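Local coordinates for protein phenol hydroxylase component phL (PDB 3U52) that probably serves as the beta-type, non-catalytic subunit of the phenol hydroxylase complex, a bacterial multicomponent monooxygenase that hydroxylates phenol, at residues Gln196-Leu201 with Glu295-Leu300; Ile220-Met225 with Pro291-Ala296. All blocks are in the same frame, centred on the assembly; numbering follows the deposited sequence.

Interaction 1 (Gln196-Leu201 with Glu295-Leu300)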
ATOM      1  N   GLN D 196      45.297   8.896  20.427  1.00 26.62           N
ATOM      2  CA  GLN D 196      46.054   7.665  20.140  1.00 27.08           C
ATOM      3  C   GLN D 196      45.603   6.437  20.929  1.00 26.87           C
ATOM      4  O   GLN D 196      45.538   5.355  20.367  1.00 28.39           O
ATOM      5  CB  GLN D 196      47.585   7.867  20.126  1.00 27.48           C
ATOM      6  CG  GLN D 196      48.018   8.876  19.070  1.00 26.84           C
ATOM      7  CD  GLN D 196      47.202   8.781  17.754  1.00 26.98           C
ATOM      8  OE1 GLN D 196      47.265   7.786  17.032  1.00 24.32           O
ATOM      9  NE2 GLN D 196      46.459   9.844  17.442  1.00 22.15           N
ATOM     10  N   PRO D 197      45.271   6.585  22.221  1.00 26.60           N
ATOM     11  CA  PRO D 197      44.752   5.411  22.923  1.00 27.09           C
ATOM     12  C   PRO D 197      43.449   4.881  22.273  1.00 26.64           C
ATOM     13  O   PRO D 197      43.233   3.659  22.198  1.00 26.34           O
ATOM     14  CB  PRO D 197      44.467   5.940  24.316  1.00 26.33           C
ATOM     15  CG  PRO D 197      45.512   7.069  24.490  1.00 27.67           C
ATOM     16  CD  PRO D 197      45.463   7.724  23.129  1.00 27.51           C
ATOM     17  N   MET D 198      42.609   5.787  21.796  1.00 26.04           N
ATOM     18  CA  MET D 198      41.347   5.321  21.160  1.00 25.57           C
ATOM     19  C   MET D 198      41.644   4.642  19.844  1.00 24.67           C
ATOM     20  O   MET D 198      41.137   3.569  19.562  1.00 24.21           O
ATOM     21  CB  MET D 198      40.360   6.447  20.998  1.00 25.36           C
ATOM     22  CG  MET D 198      39.079   6.022  20.235  1.00 27.25           C
ATOM     23  SD  MET D 198      37.994   4.938  21.218  1.00 32.92           S
ATOM     24  CE  MET D 198      37.082   6.155  22.156  1.00 32.02           C
ATOM     25  N   ARG D 199      42.504   5.262  19.039  1.00 25.64           N
ATOM     26  CA  ARG D 199      42.779   4.745  17.734  1.00 24.70           C
ATOM     27  C   ARG D 199      43.431   3.360  17.819  1.00 25.03           C
ATOM     28  O   ARG D 199      43.084   2.460  17.046  1.00 23.52           O
ATOM     29  CB  ARG D 199      43.668   5.728  17.033  1.00 26.10           C
ATOM     30  CG  ARG D 199      43.713   5.521  15.613  1.00 26.77           C
ATOM     31  CD  ARG D 199      44.635   6.553  15.013  1.00 31.85           C
ATOM     32  NE  ARG D 199      45.303   5.700  14.129  1.00 36.44           N
ATOM     33  CZ  ARG D 199      46.542   5.748  13.751  1.00 29.88           C
ATOM     34  NH1 ARG D 199      47.403   6.697  14.117  1.00 27.44           N
ATOM     35  NH2 ARG D 199      46.856   4.771  12.962  1.00 27.26           N
ATOM     36  N   LYS D 200      44.379   3.201  18.759  1.00 24.28           N
ATOM     37  CA  LYS D 200      44.997   1.904  19.034  1.00 24.71           C
ATOM     38  C   LYS D 200      43.966   0.867  19.491  1.00 24.20           C
ATOM     39  O   LYS D 200      44.009  -0.291  19.056  1.00 24.32           O
ATOM     40  CB  LYS D 200      46.114   2.016  20.118  1.00 25.47           C
ATOM     41  CG  LYS D 200      46.712   0.596  20.480  1.00 27.47           C
ATOM     42  CD  LYS D 200      47.922   0.679  21.422  1.00 33.39           C
ATOM     43  CE  LYS D 200      48.338  -0.683  21.972  1.00 37.53           C
ATOM     44  NZ  LYS D 200      48.409  -1.753  20.918  1.00 38.43           N
ATOM     45  N   LEU D 201      43.063   1.265  20.390  1.00 23.24           N
ATOM     46  CA  LEU D 201      42.025   0.347  20.853  1.00 22.69           C
ATOM     47  C   LEU D 201      41.126  -0.081  19.669  1.00 22.56           C
ATOM     48  O   LEU D 201      40.840  -1.294  19.501  1.00 23.54           O
ATOM     49  CB  LEU D 201      41.176   0.960  21.968  1.00 22.10           C
ATOM     50  CG  LEU D 201      39.818   0.287  22.247  1.00 23.14           C
ATOM     51  CD1 LEU D 201      40.018  -1.177  22.701  1.00 24.65           C
ATOM     52  CD2 LEU D 201      39.002   1.095  23.241  1.00 23.07           C
ATOM     53  N   GLU D 295      40.538   3.573  29.600  1.00 32.40           N
ATOM     54  CA  GLU D 295      41.786   4.260  29.317  1.00 33.77           C
ATOM     55  C   GLU D 295      41.785   4.959  27.946  1.00 32.99           C
ATOM     56  O   GLU D 295      42.451   5.995  27.765  1.00 33.73           O
ATOM     57  CB  GLU D 295      42.986   3.304  29.519  1.00 34.30           C
ATOM     58  CG  GLU D 295      43.685   2.813  28.246  1.00 38.93           C
ATOM     59  CD  GLU D 295      45.080   2.213  28.508  1.00 45.54           C
ATOM     60  OE1 GLU D 295      46.059   2.790  27.961  1.00 46.98           O
ATOM     61  OE2 GLU D 295      45.190   1.180  29.252  1.00 46.22           O
ATOM     62  N   ALA D 296      41.020   4.426  26.982  1.00 32.37           N
ATOM     63  CA  ALA D 296      40.889   5.073  25.662  1.00 29.93           C
ATOM     64  C   ALA D 296      40.032   6.350  25.700  1.00 29.35           C
ATOM     65  O   ALA D 296      40.243   7.275  24.922  1.00 28.44           O
ATOM     66  CB  ALA D 296      40.356   4.092  24.642  1.00 29.73           C
ATOM     67  N   LEU D 297      39.044   6.373  26.586  1.00 28.37           N
ATOM     68  CA  LEU D 297      38.189   7.524  26.785  1.00 27.60           C
ATOM     69  C   LEU D 297      38.797   8.579  27.697  1.00 28.22           C
ATOM     70  O   LEU D 297      38.381   9.712  27.662  1.00 27.84           O
ATOM     71  CB  LEU D 297      36.854   7.069  27.358  1.00 27.33           C
ATOM     72  CG  LEU D 297      36.058   6.229  26.352  1.00 27.16           C
ATOM     73  CD1 LEU D 297      34.964   5.526  27.042  1.00 26.72           C
ATOM     74  CD2 LEU D 297      35.534   7.108  25.132  1.00 23.88           C
ATOM     75  N   LYS D 298      39.769   8.197  28.523  1.00 28.98           N
ATOM     76  CA  LYS D 298      40.332   9.117  29.532  1.00 30.96           C
ATOM     77  C   LYS D 298      40.887  10.446  28.942  1.00 30.29           C
ATOM     78  O   LYS D 298      40.514  11.526  29.408  1.00 30.91           O
ATOM     79  CB  LYS D 298      41.360   8.351  30.407  1.00 30.48           C
ATOM     80  CG  LYS D 298      41.991   9.067  31.610  1.00 36.21           C
ATOM     81  CD  LYS D 298      42.412   7.957  32.653  1.00 40.84           C
ATOM     82  CE  LYS D 298      43.875   8.033  33.073  1.00 47.03           C
ATOM     83  NZ  LYS D 298      44.174   9.304  33.842  1.00 51.75           N
ATOM     84  N   PRO D 299      41.752  10.385  27.908  1.00 30.50           N
ATOM     85  CA  PRO D 299      42.203  11.697  27.382  1.00 31.26           C
ATOM     86  C   PRO D 299      41.093  12.607  26.811  1.00 32.23           C
ATOM     87  O   PRO D 299      41.224  13.851  26.825  1.00 32.07           O
ATOM     88  CB  PRO D 299      43.201  11.333  26.275  1.00 30.56           C
ATOM     89  CG  PRO D 299      43.284   9.886  26.211  1.00 30.98           C
ATOM     90  CD  PRO D 299      42.352   9.248  27.196  1.00 30.01           C
ATOM     91  N   LEU D 300      40.019  12.003  26.289  1.00 31.98           N
ATOM     92  CA  LEU D 300      38.878  12.769  25.840  1.00 32.44           C
ATOM     93  C   LEU D 300      38.143  13.412  27.013  1.00 31.18           C
ATOM     94  O   LEU D 300      37.757  14.575  26.940  1.00 31.24           O
ATOM     95  CB  LEU D 300      37.925  11.890  25.010  1.00 33.01           C
ATOM     96  CG  LEU D 300      36.668  12.525  24.388  1.00 36.39           C
ATOM     97  CD1 LEU D 300      37.040  13.550  23.266  1.00 36.08           C
ATOM     98  CD2 LEU D 300      35.730  11.449  23.838  1.00 38.14           C
TER
HETATM   99  O   HOH W   1      42.140   8.264  23.106  1.00 26.59           O

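Interaction 2 (Ile220-Met225 with Pro291-Ala296)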
ATOM      1  N   ILE D 220      28.812  -3.325  23.948  1.00 25.37           N
ATOM      2  CA  ILE D 220      28.534  -3.120  25.372  1.00 26.63           C
ATOM      3  C   ILE D 220      29.621  -2.228  26.018  1.00 27.17           C
ATOM      4  O   ILE D 220      29.326  -1.134  26.515  1.00 28.55           O
ATOM      5  CB  ILE D 220      28.442  -4.477  26.220  1.00 26.10           C
ATOM      6  CG1 ILE D 220      27.548  -5.564  25.572  1.00 27.68           C
ATOM      7  CG2 ILE D 220      28.017  -4.191  27.694  1.00 28.21           C
ATOM      8  CD1 ILE D 220      26.192  -5.076  25.162  1.00 28.35           C
ATOM      9  N   LEU D 221      30.866  -2.691  26.010  1.00 27.07           N
ATOM     10  CA  LEU D 221      31.938  -1.989  26.751  1.00 27.46           C
ATOM     11  C   LEU D 221      32.348  -0.624  26.162  1.00 27.08           C
ATOM     12  O   LEU D 221      32.308   0.379  26.866  1.00 28.93           O
ATOM     13  CB  LEU D 221      33.158  -2.885  26.970  1.00 26.95           C
ATOM     14  CG  LEU D 221      32.958  -4.243  27.683  1.00 26.90           C
ATOM     15  CD1 LEU D 221      34.318  -4.979  27.714  1.00 28.79           C
ATOM     16  CD2 LEU D 221      32.279  -4.181  29.080  1.00 24.68           C
ATOM     17  N   ILE D 222      32.701  -0.550  24.888  1.00 25.99           N
ATOM     18  CA  ILE D 222      33.081   0.747  24.319  1.00 26.32           C
ATOM     19  C   ILE D 222      31.860   1.709  24.242  1.00 26.48           C
ATOM     20  O   ILE D 222      31.875   2.802  24.797  1.00 27.25           O
ATOM     21  CB  ILE D 222      33.753   0.574  22.946  1.00 26.21           C
ATOM     22  CG1 ILE D 222      35.156  -0.080  23.120  1.00 26.67           C
ATOM     23  CG2 ILE D 222      33.925   1.915  22.275  1.00 26.99           C
ATOM     24  CD1 ILE D 222      35.683  -0.709  21.856  1.00 24.44           C
ATOM     25  N   ASP D 223      30.790   1.256  23.595  1.00 26.85           N
ATOM     26  CA  ASP D 223      29.588   2.075  23.412  1.00 27.44           C
ATOM     27  C   ASP D 223      28.939   2.442  24.742  1.00 26.82           C
ATOM     28  O   ASP D 223      28.430   3.543  24.884  1.00 26.54           O
ATOM     29  CB  ASP D 223      28.569   1.346  22.516  1.00 28.16           C
ATOM     30  CG  ASP D 223      29.052   1.202  21.054  1.00 33.02           C
ATOM     31  OD1 ASP D 223      30.165   1.676  20.678  1.00 37.45           O
ATOM     32  OD2 ASP D 223      28.318   0.568  20.250  1.00 36.70           O
ATOM     33  N   GLY D 224      28.954   1.526  25.707  1.00 26.35           N
ATOM     34  CA  GLY D 224      28.277   1.742  26.965  1.00 27.02           C
ATOM     35  C   GLY D 224      28.953   2.726  27.903  1.00 27.55           C
ATOM     36  O   GLY D 224      28.387   3.104  28.944  1.00 28.57           O
ATOM     37  N   MET D 225      30.167   3.135  27.555  1.00 27.42           N
ATOM     38  CA  MET D 225      30.861   4.191  28.278  1.00 28.01           C
ATOM     39  C   MET D 225      30.954   5.398  27.379  1.00 27.62           C
ATOM     40  O   MET D 225      30.711   6.521  27.836  1.00 28.01           O
ATOM     41  CB  MET D 225      32.282   3.729  28.666  1.00 29.09           C
ATOM     42  CG  MET D 225      32.398   3.166  30.089  1.00 32.82           C
ATOM     43  SD  MET D 225      34.130   2.828  30.515  1.00 42.74           S
ATOM     44  CE  MET D 225      34.373   1.255  29.682  1.00 36.21           C
ATOM     45  N   PRO D 291      38.913  -1.985  31.092  1.00 27.42           N
ATOM     46  CA  PRO D 291      39.882  -0.945  31.436  1.00 27.21           C
ATOM     47  C   PRO D 291      40.569  -0.354  30.209  1.00 26.98           C
ATOM     48  O   PRO D 291      41.071   0.743  30.275  1.00 27.91           O
ATOM     49  CB  PRO D 291      40.917  -1.701  32.306  1.00 27.29           C
ATOM     50  CG  PRO D 291      40.235  -2.950  32.754  1.00 27.70           C
ATOM     51  CD  PRO D 291      39.321  -3.307  31.618  1.00 27.68           C
ATOM     52  N   GLN D 292      40.622  -1.075  29.097  1.00 27.68           N
ATOM     53  CA  GLN D 292      41.158  -0.482  27.867  1.00 29.03           C
ATOM     54  C   GLN D 292      40.202   0.551  27.275  1.00 29.04           C
ATOM     55  O   GLN D 292      40.633   1.556  26.739  1.00 28.86           O
ATOM     56  CB  GLN D 292      41.434  -1.561  26.850  1.00 29.13           C
ATOM     57  CG  GLN D 292      42.565  -2.468  27.285  1.00 30.93           C
ATOM     58  CD  GLN D 292      42.868  -3.474  26.256  1.00 33.89           C
ATOM     59  OE1 GLN D 292      43.302  -3.130  25.151  1.00 33.98           O
ATOM     60  NE2 GLN D 292      42.644  -4.743  26.586  1.00 37.75           N
ATOM     61  N   ALA D 293      38.897   0.277  27.404  1.00 29.51           N
ATOM     62  CA  ALA D 293      37.823   1.189  27.018  1.00 29.21           C
ATOM     63  C   ALA D 293      37.861   2.465  27.850  1.00 30.01           C
ATOM     64  O   ALA D 293      37.768   3.582  27.317  1.00 28.75           O
ATOM     65  CB  ALA D 293      36.456   0.488  27.141  1.00 29.01           C
ATOM     66  N   TYR D 294      38.034   2.306  29.153  1.00 29.93           N
ATOM     67  CA  TYR D 294      38.176   3.445  30.066  1.00 31.36           C
ATOM     68  C   TYR D 294      39.422   4.264  29.775  1.00 31.66           C
ATOM     69  O   TYR D 294      39.378   5.503  29.689  1.00 31.77           O
ATOM     70  CB  TYR D 294      38.257   2.901  31.493  1.00 32.19           C
ATOM     71  CG  TYR D 294      38.545   3.952  32.528  1.00 34.46           C
ATOM     72  CD1 TYR D 294      37.511   4.710  33.070  1.00 35.74           C
ATOM     73  CD2 TYR D 294      39.866   4.193  32.961  1.00 36.81           C
ATOM     74  CE1 TYR D 294      37.767   5.682  34.052  1.00 39.24           C
ATOM     75  CE2 TYR D 294      40.143   5.173  33.932  1.00 38.12           C
ATOM     76  CZ  TYR D 294      39.089   5.895  34.483  1.00 38.39           C
ATOM     77  OH  TYR D 294      39.337   6.835  35.443  1.00 40.05           O
ATOM     78  N   GLU D 295      40.538   3.573  29.600  1.00 32.40           N
ATOM     79  CA  GLU D 295      41.786   4.260  29.317  1.00 33.77           C
ATOM     80  C   GLU D 295      41.785   4.959  27.946  1.00 32.99           C
ATOM     81  O   GLU D 295      42.451   5.995  27.765  1.00 33.73           O
ATOM     82  CB  GLU D 295      42.986   3.304  29.519  1.00 34.30           C
ATOM     83  CG  GLU D 295      43.685   2.813  28.246  1.00 38.93           C
ATOM     84  CD  GLU D 295      45.080   2.213  28.508  1.00 45.54           C
ATOM     85  OE1 GLU D 295      46.059   2.790  27.961  1.00 46.98           O
ATOM     86  OE2 GLU D 295      45.190   1.180  29.252  1.00 46.22           O
ATOM     87  N   ALA D 296      41.020   4.426  26.982  1.00 32.37           N
ATOM     88  CA  ALA D 296      40.889   5.073  25.662  1.00 29.93           C
ATOM     89  C   ALA D 296      40.032   6.350  25.700  1.00 29.35           C
ATOM     90  O   ALA D 296      40.243   7.275  24.922  1.00 28.44           O
ATOM     91  CB  ALA D 296      40.356   4.092  24.642  1.00 29.73           C
TER

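Interaction 1 (Gln196-Leu201 with Glu295-Leu300)
M198 and A296 come closest in backbone, CA to CA 4.5 Å, where helix 196-205 meets helix 276-302 in a near-antiparallel helix pair of this all-helical subunit. The segment axes cross at -151° and approach to 7.7 Å, a close spacing that the small A296 permits: its methyl group points at the partner helix and reaches P197 O, M198 CA and L201 CD2. L201 CD2 is 3.6 Å from A296 CB. The buried side is filled by L201 and M198. CG of M198 lies anti to the backbone N (chi1 175°) and the chain then bends twice, bringing its methyl to the end of L297, where M198 CE and L297 CD2 are a tight 3.5 Å apart. W189 of helix 180-191 packs on M198; from helix 211-240, I222 packs on L201 and M225 on L297.

The outer side is looser. There the partly exposed rings of P197 and P299 slide past each other, CG to CG at 4.0 Å, and P197 CB lies against the carbonyl oxygen of E295. No direct hydrogen bond joins the segments; instead one water accepts from M198 N at 2.8 Å and donates to A296 O, also at 2.8 Å.

Interaction 2 (Ile220-Met225 with Pro291-Ala296)
Apolar packing around A293 carries the contact between I220-M225 and P291-A296, and M225 supplies most of it. A bend at the end of the M225 chain (chi3 -80°) turns CE onto the A293 methyl, a tight 3.4 Å from A293 CB, and CE also lies 3.8 Å from Y294 N. The M225 sulfur passes beside the start of the Y294 side chain, SD to CB 4.2 Å. I222 adds a lighter touch, CG1 standing 4.3 Å from A293 CB, while the backbone oxygen of L221 borders the same methyl. With an alanine in place of M225, the A293 methyl would probably lose its closest neighbour and a gap would be likely to open beside the Y294 backbone.

The two segments belong to long helices of the hydroxylase helical bundle, 211-240 and 276-302, running roughly parallel here at a crossing angle of -35° with axes 9.2 Å apart; a wider pi-type turn occupies 220-222.

The polar end of Y294 finds its partners elsewhere. Its ring leads away from the contact to helix 307-322, where the OH hydrogen-bonds N311 and R314 makes a cation-pi contact with the ring.

From the N terminus, helix 196-205 comes first and helix 211-240 follows it directly; both then meet helix 276-302. Interaction 1 closes a loop of 93 residues and interaction 2 one of 65; the shorter loop lies within the longer, and the two contacts end on neighbouring, overlapping turns of helix 276-302, where 291-296 and 295-300 share E295 and A296. Interaction 1 thus ties the short helix 196-205 to the C-terminal part of helix 276-302, and interaction 2 joins helix 211-240 one turn earlier. Their centres are 9 Å apart, and L201 CD2 bridges them, 4.0 Å from I222 CG1, making one continuous three-helix apolar patch.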